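Local coordinates for protein cyclic UMP-AMP synthase (Rhodothermus marinus SG0.5JP17-172, PDB 6E0K) that joins UTP and ATP into the cyclic dinucleotide 3',3'-cUAMP, the second messenger of a CBASS antiphage defence system, at residues A[7-10]-A[11-15]; A[177-180]-A[181-184]. One frame throughout, in Å; residues are numbered along the deposited sequence.

Contact 1. Residues A[7-10]-A[11-15]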
loop_
_atom_site.group_PDB
_atom_site.type_symbol
_atom_site.label_atom_id
_atom_site.label_comp_id
_atom_site.label_asym_id
_atom_site.label_seq_id
_atom_site.Cartn_x
_atom_site.Cartn_y
_atom_site.Cartn_z
ATOM N N GLN A 7 -21.361 5.189 15.162
ATOM C CA GLN A 7 -21.101 4.143 14.182
ATOM C C GLN A 7 -19.870 4.472 13.351
ATOM O O GLN A 7 -19.020 3.605 13.122
ATOM C CB GLN A 7 -22.323 3.949 13.277
ATOM C CG GLN A 7 -22.135 2.880 12.206
ATOM C CD GLN A 7 -21.916 1.503 12.799
ATOM O OE1 GLN A 7 -22.867 0.836 13.212
ATOM N NE2 GLN A 7 -20.659 1.078 12.866
ATOM N N LEU A 8 -19.762 5.714 12.881
ATOM C CA LEU A 8 -18.574 6.101 12.133
ATOM C C LEU A 8 -17.326 5.987 12.995
ATOM O O LEU A 8 -16.274 5.551 12.516
ATOM C CB LEU A 8 -18.734 7.525 11.607
ATOM C CG LEU A 8 -19.938 7.727 10.688
ATOM C CD1 LEU A 8 -20.065 9.203 10.348
ATOM C CD2 LEU A 8 -19.766 6.904 9.414
ATOM N N GLU A 9 -17.431 6.351 14.276
ATOM C CA GLU A 9 -16.265 6.264 15.152
ATOM C C GLU A 9 -15.830 4.815 15.346
ATOM O O GLU A 9 -14.631 4.518 15.332
ATOM C CB GLU A 9 -16.560 6.930 16.497
ATOM C CG GLU A 9 -15.305 7.245 17.337
ATOM C CD GLU A 9 -14.753 6.036 18.077
ATOM O OE1 GLU A 9 -15.530 5.109 18.389
ATOM O OE2 GLU A 9 -13.533 6.016 18.345
ATOM N N ARG A 10 -16.782 3.894 15.520
ATOM C CA ARG A 10 -16.420 2.479 15.593
ATOM C C ARG A 10 -15.716 2.022 14.320
ATOM O O ARG A 10 -14.713 1.295 14.372
ATOM C CB ARG A 10 -17.671 1.628 15.845
ATOM C CG ARG A 10 -18.133 1.611 17.290
ATOM C CD ARG A 10 -19.109 0.461 17.541
ATOM N NE ARG A 10 -20.321 0.588 16.737
ATOM C CZ ARG A 10 -21.340 1.382 17.052
ATOM N NH1 ARG A 10 -21.286 2.123 18.148
ATOM N NH2 ARG A 10 -22.412 1.442 16.268
ATOM N N TRP A 11 -16.228 2.442 13.162
ATOM C CA TRP A 11 -15.596 2.084 11.902
ATOM C C TRP A 11 -14.195 2.667 11.770
ATOM O O TRP A 11 -13.379 2.124 11.014
ATOM C CB TRP A 11 -16.473 2.559 10.741
ATOM C CG TRP A 11 -17.672 1.700 10.457
ATOM C CD1 TRP A 11 -17.896 0.418 10.874
ATOM C CD2 TRP A 11 -18.798 2.070 9.660
ATOM N NE1 TRP A 11 -19.107 -0.032 10.383
ATOM C CE2 TRP A 11 -19.677 0.967 9.635
ATOM C CE3 TRP A 11 -19.145 3.230 8.956
ATOM C CZ2 TRP A 11 -20.900 0.998 8.961
ATOM C CZ3 TRP A 11 -20.357 3.257 8.276
ATOM C CH2 TRP A 11 -21.216 2.146 8.286
ATOM N N SER A 12 -13.885 3.744 12.498
ATOM C CA SER A 12 -12.548 4.325 12.431
ATOM C C SER A 12 -11.508 3.555 13.242
ATOM O O SER A 12 -10.323 3.895 13.159
ATOM C CB SER A 12 -12.562 5.779 12.910
ATOM O OG SER A 12 -12.561 5.847 14.340
ATOM N N HIS A 13 -11.906 2.554 14.027
ATOM C CA HIS A 13 -10.934 1.876 14.882
ATOM C C HIS A 13 -9.892 1.112 14.071
ATOM O O HIS A 13 -10.179 0.537 13.021
ATOM C CB HIS A 13 -11.628 0.905 15.823
ATOM C CG HIS A 13 -12.493 1.576 16.837
ATOM N ND1 HIS A 13 -13.349 0.876 17.662
ATOM C CD2 HIS A 13 -12.627 2.881 17.174
ATOM C CE1 HIS A 13 -13.986 1.723 18.451
ATOM N NE2 HIS A 13 -13.562 2.945 18.181
ATOM N N GLN A 14 -8.679 1.073 14.609
ATOM C CA GLN A 14 -7.602 0.297 14.021
ATOM C C GLN A 14 -7.580 -1.106 14.615
ATOM O O GLN A 14 -7.793 -1.288 15.817
ATOM C CB GLN A 14 -6.266 0.994 14.269
ATOM C CG GLN A 14 -5.104 0.442 13.432
ATOM C CD GLN A 14 -3.774 1.066 13.785
ATOM O OE1 GLN A 14 -3.695 2.028 14.570
ATOM N NE2 GLN A 14 -2.712 0.531 13.202
ATOM N N GLY A 15 -7.334 -2.097 13.766
ATOM C CA GLY A 15 -7.041 -3.425 14.264
ATOM C C GLY A 15 -5.740 -3.461 15.048
ATOM O O GLY A 15 -4.865 -2.592 14.926
#
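Gln7 lays its side chain over one face of the Trp11 indole, one turn on. Gln7 CG sits 4.0 Å from the centroid of the Trp11 six-membered ring, a CH-pi contact over the face, while the amide nitrogen NE2 lies over the pyrrole side, toward the rim, the amide plane 33° from the ring. With CG anti to the backbone N (chi1 179°) and a bend at chi2, the chain turns along the helix onto the indole. Gln7 OE1 takes a weak hydrogen bond from Arg10 NH2, consistent with this orientation of the amide. Leu8 adds an apolar touch, CD2 to Trp11 CE3 at 3.8 Å.

His13 NE2 donates to Glu9 OE1 at 2.9 Å, reaching the syn side but 31° out of the carboxylate plane. Arg10 CA meets one face of the His13 ring, 3.9 Å from its centroid, a CH-pi contact.

Ser12 OG donates to Glu9 O at 2.7 Å, in the carbonyl plane on a lone pair. Gln7 O receives Trp11 N at 3.0 Å in an i to i+4 bond. Ser12 N bonds weakly to both Leu8 O and Glu9 O, and His13 N reaches Arg10 O at 3.1 Å. The backbone shift from i+4 to i+3 is characteristic of a helix running out, here near the C-terminal end of helix 5-11, whose Trp11 packs against Tyr199 and Ala196 of helix 186-202.

Contact 2. Residues A[177-180]-A[181-184]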
loop_
_atom_site.group_PDB
_atom_site.type_symbol
_atom_site.label_atom_id
_atom_site.label_comp_id
_atom_site.label_asym_id
_atom_site.label_seq_id
_atom_site.Cartn_x
_atom_site.Cartn_y
_atom_site.Cartn_z
ATOM N N ALA A 177 2.899 12.335 6.756
ATOM C CA ALA A 177 2.889 13.794 6.722
ATOM C C ALA A 177 1.467 14.332 6.664
ATOM O O ALA A 177 1.134 15.297 7.356
ATOM C CB ALA A 177 3.692 14.302 5.526
ATOM N N LYS A 178 0.618 13.729 5.832
ATOM C CA LYS A 178 -0.769 14.164 5.772
ATOM C C LYS A 178 -1.464 13.925 7.105
ATOM O O LYS A 178 -2.276 14.747 7.545
ATOM C CB LYS A 178 -1.500 13.437 4.639
ATOM C CG LYS A 178 -2.894 13.978 4.383
ATOM C CD LYS A 178 -3.531 13.268 3.192
ATOM C CE LYS A 178 -4.874 13.889 2.829
ATOM N NZ LYS A 178 -4.663 15.227 2.142
ATOM N N ASN A 179 -1.135 12.818 7.782
ATOM C CA ASN A 179 -1.758 12.576 9.080
ATOM C C ASN A 179 -1.346 13.641 10.088
ATOM O O ASN A 179 -2.173 14.105 10.875
ATOM C CB ASN A 179 -1.406 11.177 9.607
ATOM C CG ASN A 179 -2.420 10.674 10.628
ATOM O OD1 ASN A 179 -3.621 10.727 10.386
ATOM N ND2 ASN A 179 -1.937 10.213 11.785
ATOM N N GLN A 180 -0.072 14.046 10.077
ATOM C CA GLN A 180 0.368 15.105 10.980
ATOM C C GLN A 180 -0.377 16.397 10.706
ATOM O O GLN A 180 -0.823 17.080 11.639
ATOM C CB GLN A 180 1.879 15.324 10.851
ATOM C CG GLN A 180 2.705 14.111 11.226
ATOM C CD GLN A 180 2.470 13.676 12.655
ATOM O OE1 GLN A 180 1.720 12.735 12.922
ATOM N NE2 GLN A 180 3.107 14.360 13.583
ATOM N N GLN A 181 -0.565 16.727 9.428
ATOM C CA GLN A 181 -1.138 18.010 9.045
ATOM C C GLN A 181 -2.659 18.061 9.163
ATOM O O GLN A 181 -3.238 19.154 9.131
ATOM C CB GLN A 181 -0.697 18.330 7.621
ATOM C CG GLN A 181 0.788 18.635 7.568
ATOM C CD GLN A 181 1.016 20.110 7.616
ATOM O OE1 GLN A 181 1.009 20.770 6.582
ATOM N NE2 GLN A 181 1.156 20.656 8.825
ATOM N N THR A 182 -3.320 16.915 9.317
ATOM C CA THR A 182 -4.750 16.855 9.585
ATOM C C THR A 182 -5.052 16.602 11.052
ATOM O O THR A 182 -6.128 16.092 11.367
ATOM C CB THR A 182 -5.411 15.756 8.749
ATOM O OG1 THR A 182 -4.749 14.509 9.007
ATOM C CG2 THR A 182 -5.339 16.073 7.266
ATOM N N ASN A 183 -4.125 16.946 11.952
ATOM C CA ASN A 183 -4.292 16.697 13.383
ATOM C C ASN A 183 -4.718 15.258 13.648
ATOM O O ASN A 183 -5.568 14.986 14.498
ATOM C CB ASN A 183 -5.265 17.692 14.010
ATOM C CG ASN A 183 -4.736 19.111 13.952
ATOM O OD1 ASN A 183 -5.113 19.897 13.077
ATOM N ND2 ASN A 183 -3.828 19.435 14.862
ATOM N N GLU A 184 -4.116 14.336 12.893
ATOM C CA GLU A 184 -4.216 12.894 13.081
ATOM C C GLU A 184 -5.581 12.342 12.691
ATOM O O GLU A 184 -5.956 11.247 13.115
ATOM C CB GLU A 184 -3.827 12.503 14.516
ATOM C CG GLU A 184 -2.398 12.957 14.827
ATOM C CD GLU A 184 -1.951 12.654 16.244
ATOM O OE1 GLU A 184 -2.433 13.320 17.179
ATOM O OE2 GLU A 184 -1.109 11.751 16.412
HETATM O O HOH W 1 -3.971 9.060 13.643
HETATM O O HOH W 2 1.775 19.183 11.588
#
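A Schellman motif ends helix 168-181, its two backbone bonds running from Glu184 N to Asn179 O and from Asn183 N to Gln180 O. Glu184 N to Asn179 O is 2.8 Å long and close to linear at the acceptor, with a C=O...N angle of 162°; Asn183 N to Gln180 O is weak at 3.3 Å. Asn183 is the C-prime residue, and its positive phi of 49° turns the chain back across the last carbonyls.

Before that reversal the helical pattern still holds, with Gln181 N bonded to Ala177 O at 3.0 Å and Thr182 N to Lys178 O at the same length. The Thr182 hydroxyl faces two of the end carbonyls, OG1 being 2.9 Å from Lys178 O and 3.2 Å from Asn179 O. A chi1 of 56° sets OG1 between the backbone N and carbonyl carbon of Thr182, turned back toward the helix.

The Schellman turn also brings Glu184 beside the Asn179 amide, OD1 of Asn179 standing 3.5 Å from Glu184 CA. One water joins the pair, accepting from Asn179 ND2 and donating to Glu184 O, while Asn179 OD1 receives Lys187 N at the start of helix 186-202. The Lys178 ammonium pairs with Asp224 in a salt bridge and makes cation-pi contacts with Tyr186 and Tyr220.

Contacts 1 and 2 both lie at helix C-termini, but they finish differently: contact 2 closes by a turn that reverses the chain, whereas contact 1 runs into an extended loop. They do not touch; their centres are 18 Å apart and their nearest atoms about 9 Å. Helix 186-202 relates them, since contact 2 leads into its first turn and contact 1 packs along it, Trp11 O bonding Asn195 ND2 and Ser12 O bonding Arg191 NE. That same helix carries Lys194, an ATP-binding residue, with its side chain about 8 Å from that of Trp11. Contact 2 is remote from the annotated nucleotide and magnesium sites.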